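Local atomic coordinates of histone-lysine N-methyltransferase family member SUVH9 (Arabidopsis thaliana, PDB entry 4NJ5), a protein that plays a role in gene silencing and may bind methylated DNA and recruit RNA polymerase V to chromatin, while lacking methyltransferase activity itself. Residues 168-179 against 191-202. Sequence-based numbering, arbitrary orientation.
Sequences MYYGIEVRVIRG and YVYDGLFRIVDS
The guanidinium of R198 has E173 CG over one face and the carbonyl of G171 at its edge. R198 NE donates to G171 O at 3.0 Å, in the guanidinium plane but from above the carbonyl plane. The Y193 ring carries G195 N of its own strand over the centre of one face. Its edge meets R175 CB and I177 CG1. The R178 guanidinium takes D194 OD2 at its edge, in a salt bridge with R178 NE at 2.7 Å and 175°. A bend at chi3 (-82°) turns the R178 group to this oxygen. R178 NH1 also forms a salt bridge with D135, and D194 OD2 also bonds to S229 OG. V176 CG2 packs 3.4 Å from F197 CD1. CG of M168 is anti to the backbone N (chi1 172°), and the chain then runs past I199 O until CE lies 3.3 Å from S202 OG. A leucine in place of R198 would probably leave G171 O without this donor and E173 CG without its flat cover. The backbones form an antiparallel hairpin. R175 pairs with L196, but I177 with Y193; this one-residue slip is a beta bulge. V176 N still bonds to G195 O and D194 N to V176 O. Near the helix end, one water donates to both M168 O and I199 O. A Schellman motif with G171 as its C-prime residue ends helix 159-169; strand 174-180 follows shortly after. This hairpin belongs to the SRA domain. Strand 117-124 pairs in parallel with strand 174-180, which lies between it and strand 190-206. Strand 212-220 pairs with strand 190-206, and helix 228-240 packs against R178 and V192.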
loop_
_atom_site.group_PDB
_atom_site.type_symbol
_atom_site.label_atom_id
_atom_site.label_comp_id
_atom_site.label_asym_id
_atom_site.label_seq_id
_atom_site.Cartn_x
_atom_site.Cartn_y
_atom_site.Cartn_z
ATOM N N MET A 168 0.460 -32.375 -9.823
ATOM C CA MET A 168 1.481 -33.199 -9.183
ATOM C C MET A 168 2.139 -34.082 -10.225
ATOM O O MET A 168 3.363 -34.177 -10.295
ATOM C CB MET A 168 0.896 -34.093 -8.091
ATOM C CG MET A 168 1.917 -35.092 -7.549
ATOM S SD MET A 168 1.265 -36.243 -6.328
ATOM C CE MET A 168 0.095 -37.161 -7.329
ATOM N N TYR A 169 1.304 -34.728 -11.031
ATOM C CA TYR A 169 1.778 -35.666 -12.039
ATOM C C TYR A 169 2.699 -35.007 -13.060
ATOM O O TYR A 169 3.747 -35.556 -13.395
ATOM C CB TYR A 169 0.590 -36.324 -12.743
ATOM C CG TYR A 169 0.962 -37.262 -13.871
ATOM C CD1 TYR A 169 1.205 -38.609 -13.631
ATOM C CD2 TYR A 169 1.055 -36.804 -15.178
ATOM C CE1 TYR A 169 1.536 -39.468 -14.659
ATOM C CE2 TYR A 169 1.388 -37.653 -16.209
ATOM C CZ TYR A 169 1.627 -38.984 -15.947
ATOM O OH TYR A 169 1.958 -39.836 -16.975
ATOM N N TYR A 170 2.311 -33.834 -13.552
ATOM C CA TYR A 170 3.073 -33.174 -14.611
ATOM C C TYR A 170 4.115 -32.192 -14.077
ATOM O O TYR A 170 4.753 -31.478 -14.849
ATOM C CB TYR A 170 2.134 -32.478 -15.603
ATOM C CG TYR A 170 1.254 -33.430 -16.385
ATOM C CD1 TYR A 170 1.758 -34.150 -17.462
ATOM C CD2 TYR A 170 -0.080 -33.607 -16.048
ATOM C CE1 TYR A 170 0.956 -35.023 -18.179
ATOM C CE2 TYR A 170 -0.888 -34.474 -16.756
ATOM C CZ TYR A 170 -0.367 -35.184 -17.817
ATOM O OH TYR A 170 -1.179 -36.040 -18.524
ATOM N N GLY A 171 4.287 -32.169 -12.759
ATOM C CA GLY A 171 5.269 -31.310 -12.122
ATOM C C GLY A 171 5.017 -29.828 -12.331
ATOM O O GLY A 171 5.952 -29.047 -12.502
ATOM N N ILE A 172 3.746 -29.444 -12.304
ATOM C CA ILE A 172 3.349 -28.068 -12.590
ATOM C C ILE A 172 3.698 -27.089 -11.475
ATOM O O ILE A 172 3.396 -27.324 -10.304
ATOM C CB ILE A 172 1.836 -27.973 -12.890
ATOM C CG1 ILE A 172 1.514 -28.703 -14.197
ATOM C CG2 ILE A 172 1.380 -26.521 -12.950
ATOM C CD1 ILE A 172 2.342 -28.245 -15.379
ATOM N N GLU A 173 4.350 -25.993 -11.850
ATOM C CA GLU A 173 4.562 -24.882 -10.939
ATOM C C GLU A 173 3.215 -24.312 -10.523
ATOM O O GLU A 173 2.437 -23.867 -11.366
ATOM C CB GLU A 173 5.362 -23.781 -11.625
ATOM C CG GLU A 173 6.852 -24.016 -11.688
ATOM C CD GLU A 173 7.575 -22.932 -12.470
ATOM O OE1 GLU A 173 7.055 -22.503 -13.523
ATOM O OE2 GLU A 173 8.661 -22.498 -12.030
ATOM N N VAL A 174 2.948 -24.313 -9.222
ATOM C CA VAL A 174 1.689 -23.796 -8.696
ATOM C C VAL A 174 1.905 -22.522 -7.881
ATOM O O VAL A 174 2.717 -22.498 -6.960
ATOM C CB VAL A 174 0.986 -24.848 -7.822
ATOM C CG1 VAL A 174 -0.237 -24.255 -7.146
ATOM C CG2 VAL A 174 0.615 -26.073 -8.651
ATOM N N ARG A 175 1.178 -21.463 -8.224
ATOM C CA ARG A 175 1.220 -20.235 -7.439
ATOM C C ARG A 175 0.475 -20.415 -6.118
ATOM O O ARG A 175 -0.619 -20.979 -6.080
ATOM C CB ARG A 175 0.628 -19.059 -8.222
ATOM C CG ARG A 175 1.412 -18.692 -9.477
ATOM C CD ARG A 175 0.843 -17.457 -10.160
ATOM N NE ARG A 175 -0.496 -17.682 -10.699
ATOM C CZ ARG A 175 -0.745 -18.179 -11.908
ATOM N NH1 ARG A 175 0.254 -18.517 -12.712
ATOM N NH2 ARG A 175 -1.997 -18.345 -12.313
ATOM N N VAL A 176 1.089 -19.955 -5.035
ATOM C CA VAL A 176 0.445 -19.965 -3.730
ATOM C C VAL A 176 0.196 -18.539 -3.258
ATOM O O VAL A 176 1.127 -17.737 -3.160
ATOM C CB VAL A 176 1.301 -20.692 -2.679
ATOM C CG1 VAL A 176 0.781 -20.403 -1.275
ATOM C CG2 VAL A 176 1.320 -22.186 -2.956
ATOM N N ILE A 177 -1.063 -18.221 -2.982
ATOM C CA ILE A 177 -1.404 -16.934 -2.396
ATOM C C ILE A 177 -1.965 -17.158 -1.001
ATOM O O ILE A 177 -2.965 -17.862 -0.825
ATOM C CB ILE A 177 -2.434 -16.149 -3.230
ATOM C CG1 ILE A 177 -1.840 -15.718 -4.574
ATOM C CG2 ILE A 177 -2.905 -14.919 -2.455
ATOM C CD1 ILE A 177 -1.903 -16.778 -5.659
ATOM N N ARG A 178 -1.316 -16.568 -0.003
ATOM C CA ARG A 178 -1.753 -16.755 1.369
ATOM C C ARG A 178 -2.708 -15.655 1.817
ATOM O O ARG A 178 -2.478 -14.472 1.568
ATOM C CB ARG A 178 -0.562 -16.894 2.322
ATOM C CG ARG A 178 -0.571 -18.216 3.085
ATOM C CD ARG A 178 0.623 -18.378 4.006
ATOM N NE ARG A 178 1.812 -18.841 3.297
ATOM C CZ ARG A 178 2.288 -20.082 3.355
ATOM N NH1 ARG A 178 3.381 -20.404 2.677
ATOM N NH2 ARG A 178 1.679 -21.001 4.094
ATOM N N GLY A 179 -3.798 -16.066 2.459
ATOM C CA GLY A 179 -4.761 -15.138 3.022
ATOM C C GLY A 179 -4.596 -15.051 4.526
ATOM O O GLY A 179 -4.585 -16.070 5.219
ATOM N N TYR A 191 -4.010 -10.415 1.308
ATOM C CA TYR A 191 -3.540 -11.529 0.485
ATOM C C TYR A 191 -2.124 -11.256 0.008
ATOM O O TYR A 191 -1.849 -10.212 -0.583
ATOM C CB TYR A 191 -4.468 -11.780 -0.711
ATOM C CG TYR A 191 -5.861 -12.171 -0.292
ATOM C CD1 TYR A 191 -6.099 -13.387 0.331
ATOM C CD2 TYR A 191 -6.933 -11.315 -0.494
ATOM C CE1 TYR A 191 -7.367 -13.742 0.736
ATOM C CE2 TYR A 191 -8.205 -11.661 -0.097
ATOM C CZ TYR A 191 -8.417 -12.875 0.523
ATOM O OH TYR A 191 -9.685 -13.225 0.924
ATOM N N VAL A 192 -1.224 -12.196 0.274
ATOM C CA VAL A 192 0.167 -12.024 -0.113
ATOM C C VAL A 192 0.639 -13.172 -1.002
ATOM O O VAL A 192 0.348 -14.338 -0.747
ATOM C CB VAL A 192 1.088 -11.852 1.120
ATOM C CG1 VAL A 192 1.033 -13.078 2.020
ATOM C CG2 VAL A 192 2.516 -11.556 0.681
ATOM N N TYR A 193 1.348 -12.827 -2.069
ATOM C CA TYR A 193 1.870 -13.825 -2.988
ATOM C C TYR A 193 3.171 -14.405 -2.439
ATOM O O TYR A 193 4.115 -13.671 -2.169
ATOM C CB TYR A 193 2.076 -13.192 -4.362
ATOM C CG TYR A 193 2.750 -14.087 -5.370
ATOM C CD1 TYR A 193 2.212 -15.323 -5.703
ATOM C CD2 TYR A 193 3.917 -13.685 -6.012
ATOM C CE1 TYR A 193 2.824 -16.142 -6.635
ATOM C CE2 TYR A 193 4.535 -14.495 -6.945
ATOM C CZ TYR A 193 3.984 -15.720 -7.253
ATOM O OH TYR A 193 4.598 -16.529 -8.176
ATOM N N ASP A 194 3.211 -15.723 -2.260
ATOM C CA ASP A 194 4.387 -16.381 -1.693
ATOM C C ASP A 194 5.215 -17.142 -2.727
ATOM O O ASP A 194 6.163 -17.840 -2.374
ATOM C CB ASP A 194 3.995 -17.326 -0.551
ATOM C CG ASP A 194 3.804 -16.604 0.772
ATOM O OD1 ASP A 194 4.322 -15.475 0.924
ATOM O OD2 ASP A 194 3.142 -17.176 1.666
ATOM N N GLY A 195 4.854 -17.021 -4.000
ATOM C CA GLY A 195 5.644 -17.629 -5.054
ATOM C C GLY A 195 5.183 -19.001 -5.514
ATOM O O GLY A 195 3.992 -19.330 -5.466
ATOM N N LEU A 196 6.145 -19.810 -5.952
ATOM C CA LEU A 196 5.855 -21.073 -6.620
ATOM C C LEU A 196 6.160 -22.295 -5.761
ATOM O O LEU A 196 7.190 -22.367 -5.096
ATOM C CB LEU A 196 6.626 -21.153 -7.940
ATOM C CG LEU A 196 6.350 -19.996 -8.903
ATOM C CD1 LEU A 196 7.227 -20.084 -10.142
ATOM C CD2 LEU A 196 4.874 -19.970 -9.279
ATOM N N PHE A 197 5.242 -23.252 -5.789
ATOM C CA PHE A 197 5.362 -24.492 -5.043
ATOM C C PHE A 197 5.096 -25.633 -6.012
ATOM O O PHE A 197 4.460 -25.439 -7.043
ATOM C CB PHE A 197 4.316 -24.541 -3.925
ATOM C CG PHE A 197 4.639 -23.681 -2.729
ATOM C CD1 PHE A 197 4.672 -22.298 -2.830
ATOM C CD2 PHE A 197 4.870 -24.261 -1.491
ATOM C CE1 PHE A 197 4.949 -21.512 -1.724
ATOM C CE2 PHE A 197 5.156 -23.485 -0.385
ATOM C CZ PHE A 197 5.192 -22.106 -0.500
ATOM N N ARG A 198 5.575 -26.826 -5.688
ATOM C CA ARG A 198 5.228 -28.004 -6.474
ATOM C C ARG A 198 4.517 -29.026 -5.607
ATOM O O ARG A 198 4.833 -29.175 -4.428
ATOM C CB ARG A 198 6.460 -28.623 -7.141
ATOM C CG ARG A 198 6.734 -28.073 -8.529
ATOM C CD ARG A 198 7.729 -28.928 -9.297
ATOM N NE ARG A 198 8.126 -28.279 -10.543
ATOM C CZ ARG A 198 9.187 -27.488 -10.665
ATOM N NH1 ARG A 198 9.966 -27.258 -9.616
ATOM N NH2 ARG A 198 9.475 -26.931 -11.834
ATOM N N ILE A 199 3.543 -29.716 -6.191
ATOM C CA ILE A 199 2.819 -30.756 -5.478
ATOM C C ILE A 199 3.618 -32.042 -5.605
ATOM O O ILE A 199 3.816 -32.544 -6.707
ATOM C CB ILE A 199 1.406 -30.962 -6.055
ATOM C CG1 ILE A 199 0.702 -29.615 -6.239
ATOM C CG2 ILE A 199 0.590 -31.873 -5.153
ATOM C CD1 ILE A 199 -0.576 -29.699 -7.041
ATOM N N VAL A 200 4.094 -32.566 -4.482
ATOM C CA VAL A 200 5.010 -33.703 -4.521
ATOM C C VAL A 200 4.392 -34.980 -3.971
ATOM O O VAL A 200 5.015 -36.044 -4.010
ATOM C CB VAL A 200 6.302 -33.409 -3.744
ATOM C CG1 VAL A 200 6.953 -32.140 -4.271
ATOM C CG2 VAL A 200 6.004 -33.285 -2.257
ATOM N N ASP A 201 3.174 -34.869 -3.451
ATOM C CA ASP A 201 2.465 -36.030 -2.926
ATOM C C ASP A 201 0.970 -35.757 -2.793
ATOM O O ASP A 201 0.555 -34.617 -2.620
ATOM C CB ASP A 201 3.052 -36.464 -1.582
ATOM C CG ASP A 201 2.671 -37.883 -1.216
ATOM O OD1 ASP A 201 2.173 -38.604 -2.104
ATOM O OD2 ASP A 201 2.871 -38.279 -0.049
ATOM N N SER A 202 0.165 -36.810 -2.887
ATOM C CA SER A 202 -1.281 -36.687 -2.737
ATOM C C SER A 202 -1.856 -37.966 -2.155
ATOM O O SER A 202 -1.321 -39.052 -2.383
ATOM C CB SER A 202 -1.942 -36.410 -4.085
ATOM O OG SER A 202 -1.990 -37.591 -4.866
HETATM O O HOH W 1 5.642 -32.986 -8.842
HETATM O O HOH W 2 3.245 -29.611 -9.289
#